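Local coordinates for protein similar to yteR (Bacilus subtilis) (Clostridium acetobutylicum, PDB 4WU0) that probably hydrolyses unsaturated rhamnogalacturonan fragments of pectin, as a family 105 glycoside hydrolase related to YteR, at residues P110-N115 and H125-D130; I160-N165 and G203-A208; D211-L216 and K221-L226. All coordinates share one frame; numbering follows the deposited sequence.

Contact 1. Residues P110-N115 and H125-D130; sequences PRTKEN and HQIWLD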
# COMPACT_ATOMS: atom_id res chain seq x y z
N PRO A 110 5.42 5.86 18.86
CA PRO A 110 6.86 5.73 19.12
C PRO A 110 7.70 5.73 17.86
O PRO A 110 7.26 5.26 16.81
CB PRO A 110 6.97 4.40 19.88
CG PRO A 110 5.73 3.64 19.51
CD PRO A 110 4.67 4.70 19.34
N ARG A 111 8.92 6.24 18.00
CA ARG A 111 9.82 6.42 16.86
C ARG A 111 11.20 5.82 17.12
O ARG A 111 11.64 5.69 18.27
CB ARG A 111 9.99 7.89 16.55
CG ARG A 111 8.74 8.53 15.97
CD ARG A 111 8.87 10.02 16.00
NE ARG A 111 7.68 10.76 15.58
CZ ARG A 111 7.51 11.34 14.39
NH1 ARG A 111 8.43 11.21 13.43
NH2 ARG A 111 6.41 12.05 14.15
N THR A 112 11.87 5.46 16.03
CA THR A 112 13.24 4.96 16.10
C THR A 112 14.19 6.11 16.41
O THR A 112 13.77 7.27 16.50
CB THR A 112 13.69 4.36 14.77
OG1 THR A 112 13.72 5.41 13.79
CG2 THR A 112 12.75 3.27 14.31
N LYS A 113 15.46 5.78 16.58
CA LYS A 113 16.46 6.79 16.92
C LYS A 113 16.56 7.87 15.83
O LYS A 113 16.95 9.01 16.10
CB LYS A 113 17.82 6.13 17.17
CG LYS A 113 18.51 5.64 15.92
CD LYS A 113 19.90 5.00 16.17
CE LYS A 113 19.86 3.81 17.12
NZ LYS A 113 21.12 3.01 17.06
N GLU A 114 16.19 7.50 14.61
CA GLU A 114 16.18 8.43 13.47
C GLU A 114 14.78 8.96 13.14
O GLU A 114 14.52 9.43 12.03
CB GLU A 114 16.77 7.75 12.24
CG GLU A 114 18.19 7.28 12.46
CD GLU A 114 18.69 6.43 11.32
OE1 GLU A 114 18.11 5.33 11.13
OE2 GLU A 114 19.65 6.85 10.64
N ASN A 115 13.88 8.87 14.12
CA ASN A 115 12.56 9.50 14.04
C ASN A 115 11.59 8.90 13.05
O ASN A 115 10.65 9.58 12.59
CB ASN A 115 12.69 11.02 13.84
CG ASN A 115 12.81 11.75 15.16
OD1 ASN A 115 12.00 11.54 16.06
ND2 ASN A 115 13.86 12.57 15.31
N HIS A 125 11.28 -0.70 17.72
CA HIS A 125 12.52 -0.43 16.99
C HIS A 125 12.48 -0.91 15.55
O HIS A 125 13.51 -0.91 14.89
CB HIS A 125 13.74 -1.05 17.69
CG HIS A 125 13.71 -0.91 19.18
ND1 HIS A 125 13.74 0.31 19.81
CD2 HIS A 125 13.63 -1.84 20.15
CE1 HIS A 125 13.68 0.12 21.12
NE2 HIS A 125 13.63 -1.17 21.35
N GLN A 126 11.30 -1.29 15.06
CA GLN A 126 11.18 -1.91 13.73
C GLN A 126 10.55 -0.98 12.70
O GLN A 126 9.54 -0.33 12.97
CB GLN A 126 10.37 -3.20 13.81
CG GLN A 126 11.05 -4.26 14.65
CD GLN A 126 10.22 -5.49 14.85
OE1 GLN A 126 9.47 -5.93 13.95
NE2 GLN A 126 10.33 -6.08 16.04
N ILE A 127 11.15 -0.95 11.51
CA ILE A 127 10.57 -0.28 10.37
C ILE A 127 10.22 -1.36 9.36
O ILE A 127 11.10 -2.08 8.91
CB ILE A 127 11.54 0.70 9.70
CG1 ILE A 127 12.00 1.77 10.70
CG2 ILE A 127 10.88 1.33 8.46
CD1 ILE A 127 13.16 2.62 10.21
N TRP A 128 8.94 -1.49 9.01
CA TRP A 128 8.53 -2.36 7.91
C TRP A 128 8.05 -1.50 6.75
O TRP A 128 7.42 -0.45 6.97
CB TRP A 128 7.36 -3.28 8.29
CG TRP A 128 7.49 -4.16 9.50
CD1 TRP A 128 8.39 -4.07 10.54
CD2 TRP A 128 6.64 -5.27 9.81
NE1 TRP A 128 8.13 -5.07 11.46
CE2 TRP A 128 7.06 -5.81 11.04
CE3 TRP A 128 5.55 -5.85 9.16
CZ2 TRP A 128 6.44 -6.91 11.63
CZ3 TRP A 128 4.94 -6.94 9.74
CH2 TRP A 128 5.38 -7.46 10.96
N LEU A 129 8.37 -1.91 5.52
CA LEU A 129 8.00 -1.10 4.36
C LEU A 129 6.50 -0.81 4.35
O LEU A 129 6.09 0.30 3.96
CB LEU A 129 8.39 -1.79 3.05
CG LEU A 129 9.88 -1.91 2.72
CD1 LEU A 129 10.10 -2.57 1.39
CD2 LEU A 129 10.53 -0.53 2.76
N ASP A 130 5.68 -1.80 4.72
CA ASP A 130 4.24 -1.64 4.74
C ASP A 130 3.83 -0.34 5.43
O ASP A 130 2.91 0.34 4.98
CB ASP A 130 3.51 -2.78 5.50
CG ASP A 130 3.98 -4.18 5.15
OD1 ASP A 130 5.18 -4.41 5.02
OD2 ASP A 130 3.11 -5.08 5.04

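Contact 2. Residues I160-N165 and G203-A208; sequences IITEKN and GWYVMA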
# COMPACT_ATOMS: atom_id res chain seq x y z
N ILE A 160 13.21 8.86 3.46
CA ILE A 160 14.63 8.89 3.17
C ILE A 160 15.42 7.94 4.08
O ILE A 160 16.30 7.23 3.63
CB ILE A 160 15.16 10.32 3.28
CG1 ILE A 160 14.63 11.13 2.09
CG2 ILE A 160 16.68 10.37 3.30
CD1 ILE A 160 14.75 12.65 2.24
N ILE A 161 15.08 7.94 5.36
CA ILE A 161 15.75 7.07 6.32
C ILE A 161 15.39 5.61 6.03
O ILE A 161 16.22 4.72 6.18
CB ILE A 161 15.36 7.45 7.76
CG1 ILE A 161 15.90 8.83 8.12
CG2 ILE A 161 15.86 6.40 8.77
CD1 ILE A 161 17.39 8.97 8.05
N THR A 162 14.14 5.37 5.64
CA THR A 162 13.74 4.00 5.33
C THR A 162 14.56 3.48 4.15
O THR A 162 15.06 2.36 4.19
CB THR A 162 12.24 3.93 5.05
OG1 THR A 162 11.54 4.27 6.25
CG2 THR A 162 11.82 2.54 4.59
N GLU A 163 14.73 4.27 3.11
CA GLU A 163 15.54 3.81 2.00
C GLU A 163 17.00 3.59 2.43
O GLU A 163 17.61 2.61 2.03
CB GLU A 163 15.46 4.79 0.83
CG GLU A 163 16.13 4.29 -0.42
CD GLU A 163 17.50 4.89 -0.68
OE1 GLU A 163 18.11 5.49 0.24
OE2 GLU A 163 17.99 4.74 -1.82
N LYS A 164 17.54 4.49 3.26
CA LYS A 164 18.92 4.35 3.71
C LYS A 164 19.14 3.03 4.44
O LYS A 164 20.13 2.34 4.21
CB LYS A 164 19.28 5.52 4.63
CG LYS A 164 20.68 5.44 5.21
CD LYS A 164 20.98 6.61 6.12
CE LYS A 164 22.46 6.65 6.48
NZ LYS A 164 22.80 5.88 7.71
N ASN A 165 18.19 2.66 5.29
CA ASN A 165 18.37 1.49 6.14
C ASN A 165 17.93 0.18 5.50
O ASN A 165 18.46 -0.87 5.87
CB ASN A 165 17.62 1.65 7.46
CG ASN A 165 18.26 2.67 8.41
OD1 ASN A 165 19.48 2.71 8.57
ND2 ASN A 165 17.43 3.48 9.05
N GLY A 203 5.76 -3.16 -3.13
CA GLY A 203 4.56 -2.50 -3.64
C GLY A 203 4.08 -1.39 -2.71
O GLY A 203 3.76 -0.30 -3.16
N TRP A 204 4.02 -1.66 -1.41
CA TRP A 204 3.63 -0.63 -0.46
C TRP A 204 4.53 0.59 -0.58
O TRP A 204 4.06 1.73 -0.59
CB TRP A 204 3.73 -1.13 0.98
CG TRP A 204 2.70 -2.18 1.42
CD1 TRP A 204 2.96 -3.34 2.09
CD2 TRP A 204 1.26 -2.13 1.29
NE1 TRP A 204 1.80 -4.00 2.38
CE2 TRP A 204 0.75 -3.29 1.88
CE3 TRP A 204 0.37 -1.21 0.72
CZ2 TRP A 204 -0.61 -3.57 1.91
CZ3 TRP A 204 -0.98 -1.50 0.77
CH2 TRP A 204 -1.45 -2.66 1.37
N TYR A 205 5.83 0.36 -0.65
CA TYR A 205 6.78 1.46 -0.64
C TYR A 205 6.67 2.30 -1.92
O TYR A 205 6.71 3.53 -1.85
CB TYR A 205 8.21 0.96 -0.43
CG TYR A 205 9.21 2.06 -0.14
CD1 TYR A 205 9.17 2.77 1.05
CD2 TYR A 205 10.21 2.37 -1.04
CE1 TYR A 205 10.09 3.79 1.33
CE2 TYR A 205 11.14 3.36 -0.75
CZ TYR A 205 11.07 4.06 0.42
OH TYR A 205 11.97 5.06 0.68
N VAL A 206 6.55 1.65 -3.08
CA VAL A 206 6.40 2.45 -4.30
C VAL A 206 5.06 3.18 -4.40
O VAL A 206 5.00 4.33 -4.87
CB VAL A 206 6.76 1.69 -5.61
CG1 VAL A 206 8.22 1.29 -5.59
CG2 VAL A 206 5.89 0.48 -5.83
N MET A 207 3.98 2.57 -3.93
CA MET A 207 2.72 3.30 -3.84
C MET A 207 2.85 4.48 -2.90
O MET A 207 2.35 5.58 -3.19
CB MET A 207 1.58 2.45 -3.35
CG MET A 207 0.30 3.15 -3.45
SD MET A 207 -1.02 2.04 -3.02
CE MET A 207 -0.69 0.87 -4.24
N ALA A 208 3.48 4.24 -1.76
CA ALA A 208 3.66 5.28 -0.75
C ALA A 208 4.42 6.46 -1.32
O ALA A 208 4.06 7.61 -1.08
CB ALA A 208 4.38 4.73 0.46

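Contact 3. Residues D211-L216 and K221-L226; sequences DTIEVL and KDRNAL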
# COMPACT_ATOMS: atom_id res chain seq x y z
N ASP A 211 2.16 8.34 -3.99
CA ASP A 211 1.04 9.03 -3.37
C ASP A 211 1.51 10.18 -2.47
O ASP A 211 0.79 11.18 -2.31
CB ASP A 211 0.21 8.06 -2.55
CG ASP A 211 -0.51 7.00 -3.39
OD1 ASP A 211 -0.55 7.12 -4.65
OD2 ASP A 211 -1.08 6.07 -2.77
N THR A 212 2.69 10.05 -1.88
CA THR A 212 3.22 11.12 -1.03
C THR A 212 3.78 12.27 -1.86
O THR A 212 3.51 13.45 -1.60
CB THR A 212 4.29 10.58 -0.07
OG1 THR A 212 3.66 9.71 0.87
CG2 THR A 212 4.98 11.70 0.69
N ILE A 213 4.54 11.94 -2.91
CA ILE A 213 5.13 12.98 -3.73
C ILE A 213 4.01 13.83 -4.30
O ILE A 213 4.15 15.05 -4.41
CB ILE A 213 5.99 12.38 -4.87
CG1 ILE A 213 7.18 11.60 -4.31
CG2 ILE A 213 6.50 13.48 -5.80
CD1 ILE A 213 7.81 10.63 -5.31
N GLU A 214 2.90 13.18 -4.67
CA GLU A 214 1.77 13.86 -5.29
C GLU A 214 1.24 15.02 -4.45
O GLU A 214 0.82 16.04 -4.99
CB GLU A 214 0.65 12.86 -5.62
CG GLU A 214 -0.53 13.46 -6.35
CD GLU A 214 -1.65 12.46 -6.63
OE1 GLU A 214 -1.87 11.54 -5.81
OE2 GLU A 214 -2.32 12.61 -7.68
N VAL A 215 1.25 14.87 -3.12
CA VAL A 215 0.71 15.91 -2.24
C VAL A 215 1.77 16.86 -1.67
O VAL A 215 1.42 17.83 -0.99
CB VAL A 215 -0.16 15.33 -1.10
CG1 VAL A 215 -1.38 14.62 -1.67
CG2 VAL A 215 0.66 14.42 -0.19
N LEU A 216 3.05 16.62 -1.96
CA LEU A 216 4.10 17.55 -1.53
C LEU A 216 4.04 18.91 -2.24
O LEU A 216 3.72 18.99 -3.41
CB LEU A 216 5.49 16.96 -1.77
CG LEU A 216 5.97 15.79 -0.91
CD1 LEU A 216 7.38 15.40 -1.34
CD2 LEU A 216 5.92 16.15 0.58
N LYS A 221 11.90 20.74 -0.21
CA LYS A 221 13.33 20.47 -0.29
C LYS A 221 13.67 18.99 -0.54
O LYS A 221 14.75 18.69 -1.08
CB LYS A 221 14.04 20.93 0.99
CG LYS A 221 13.58 20.18 2.22
CD LYS A 221 14.23 20.75 3.45
CE LYS A 221 13.79 20.02 4.69
NZ LYS A 221 14.57 20.52 5.84
N ASP A 222 12.78 18.08 -0.15
CA ASP A 222 13.03 16.63 -0.31
C ASP A 222 12.25 16.00 -1.46
O ASP A 222 12.31 14.79 -1.65
CB ASP A 222 12.71 15.85 0.98
CG ASP A 222 13.60 16.25 2.14
OD1 ASP A 222 14.77 16.63 1.91
OD2 ASP A 222 13.12 16.19 3.28
N ARG A 223 11.52 16.81 -2.23
CA ARG A 223 10.71 16.27 -3.32
C ARG A 223 11.55 15.54 -4.37
O ARG A 223 11.21 14.42 -4.75
CB ARG A 223 9.89 17.38 -3.95
CG ARG A 223 8.84 16.90 -4.93
CD ARG A 223 7.96 18.07 -5.36
NE ARG A 223 6.96 17.67 -6.35
CZ ARG A 223 7.18 17.67 -7.66
NH1 ARG A 223 8.36 18.04 -8.15
NH2 ARG A 223 6.22 17.30 -8.50
N ASN A 224 12.64 16.14 -4.82
CA ASN A 224 13.53 15.47 -5.77
C ASN A 224 14.14 14.19 -5.22
O ASN A 224 14.28 13.21 -5.94
CB ASN A 224 14.63 16.40 -6.25
CG ASN A 224 14.12 17.46 -7.17
OD1 ASN A 224 12.98 17.38 -7.64
ND2 ASN A 224 14.95 18.45 -7.47
N ALA A 225 14.51 14.19 -3.95
CA ALA A 225 15.04 12.99 -3.33
C ALA A 225 14.05 11.83 -3.39
O ALA A 225 14.42 10.70 -3.71
CB ALA A 225 15.46 13.27 -1.89
N LEU A 226 12.79 12.09 -3.07
CA LEU A 226 11.79 11.02 -3.11
C LEU A 226 11.54 10.55 -4.54
O LEU A 226 11.36 9.36 -4.78
CB LEU A 226 10.49 11.42 -2.41
CG LEU A 226 10.40 11.11 -0.92
CD1 LEU A 226 11.42 11.90 -0.13
CD2 LEU A 226 8.98 11.38 -0.39
O HOH W 1 4.28 17.43 -5.56

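Contact 1. Residues P110-N115 and H125-D130
T112 and I127 meet through carbon alone: the methyl CG2 of T112 lies 4.0 Å from CG1 of I127 and almost as near its CD1, the two side chains crossing at about a right angle. The same methyl also approaches the backbone of H125, with T112 CG2 4.3 Å from H125 O. A chi1 of 64° sets T112 OG1 between its own N and carbonyl carbon and CG2 beside N, which puts CG2 against I127 and leaves OG1 for the amides of its own turn. OG1 accepts a hydrogen bond from V116 N and a weak one from E114 N. T112 opens a type I beta turn closed by N115 N to T112 O at 2.9 Å, and R111 NH1 reaches N115 O at 2.9 Å, the acceptor near the guanidinium plane; R111 NH2 forms a salt bridge with D154. On the strand, W128 NE1 gives Q126 OE1 a nearly straight bond (167°) within the indole plane, on a carbonyl lone pair. Bonds within 110-115 hold the turn and antiparallel pairing with 177-179 holds the strand, while the contact between them rests on apolar fit without a hydrogen bond.

Contact 2. Residues I160-N165 and G203-A208
Y205 reaches out from helix 199-215 to helix 152-166, its ring running past T162 in the opposite direction to the threonine side chain. With CG anti to the backbone N (chi1 -168°), the tyrosine extends far enough to bridge the gap, although the nearest CA atoms of the two segments, E163 and Y205, are 9.4 Å apart. CE1 of the ring meets the methyl T162 CG2 at 3.9 Å, an oblique approach. Farther out, Y205 OH lies 3.5 Å from E163 CB, touching the root of the glutamate rather than its carboxylate, since the E163 chain bends at chi2 and carries its end away. The phenol is held at its polar end by a hydrogen bond to the carbonyl O of F159, one residue before the segment, while T162 OG1 bonds to Q158 O within its own helix and leaves CG2 for the contact with CE1 of Y205. Thus both hydroxyls of this buried contact are satisfied by backbone carbonyls of helix 152-166. L174 and the side chains of I229 and C233 on helix 223-240 also pack against Y205. The two helices belong to the helical (alpha/alpha)6-barrel fold expected of this six-hairpin clan.

Contact 3. Residues D211-L216 and K221-L226
The chain reverses between helix 199-215 and helix 223-240, bringing the CA atoms of I213 and R223 to 6.5 Å. This is a helical hairpin, two successive helices joined by a short loop in a family of the six-hairpin clan. I213 and L226 form its apolar centre, their side chains sliding past each other in opposite directions with I213 CG1 3.8 Å from L226 CB. The tip of the isoleucine goes on to the backbone, I213 CD1 lying 3.8 Å from L226 O. L216 points at the second segment and sets CD1 against the root of R223, 4.0 Å from R223 CA; T212 adds its methyl, T212 CG2 to L226 CD2 at 4.2 Å. The T212 hydroxyl is engaged instead by A208 O and T137 OG1. L216 also touches F152 and T156 of helix 152-166, so the hairpin end is backed by a third helix. R223 is extended from CG to NE, with CG anti to the backbone N (chi1 -170°), which brings its NE to a water that I213 O and L216 O also hold. This single water joins the segments: it donates to I213 O at 2.6 Å and to L216 O at 2.7 Å, and accepts a hydrogen bond from R223 NE at 2.8 Å, lying at the guanidinium edge in its plane.

From the N terminus the three contacts come in series, none nesting in or crossing another. Contact 1 folds the loop that follows helix 93-108 back on strand 126-128, with nine residues between the segments. Contact 2 then spans 37 residues, tying helix 152-166 to helix 199-215, and contact 3, with four residues between its segments, closes the short turn from that helix into helix 223-240. Contacts 1 and 2 touch: E114 OE1 and N165 ND2 form a probable hydrogen bond, and I127 packs on T162. Contacts 2 and 3 share helix 199-215 and meet where I160 rests on D222 and L226. Contacts 1 and 3 stay about 10 Å apart at their nearest atoms, with contact 2 touching both.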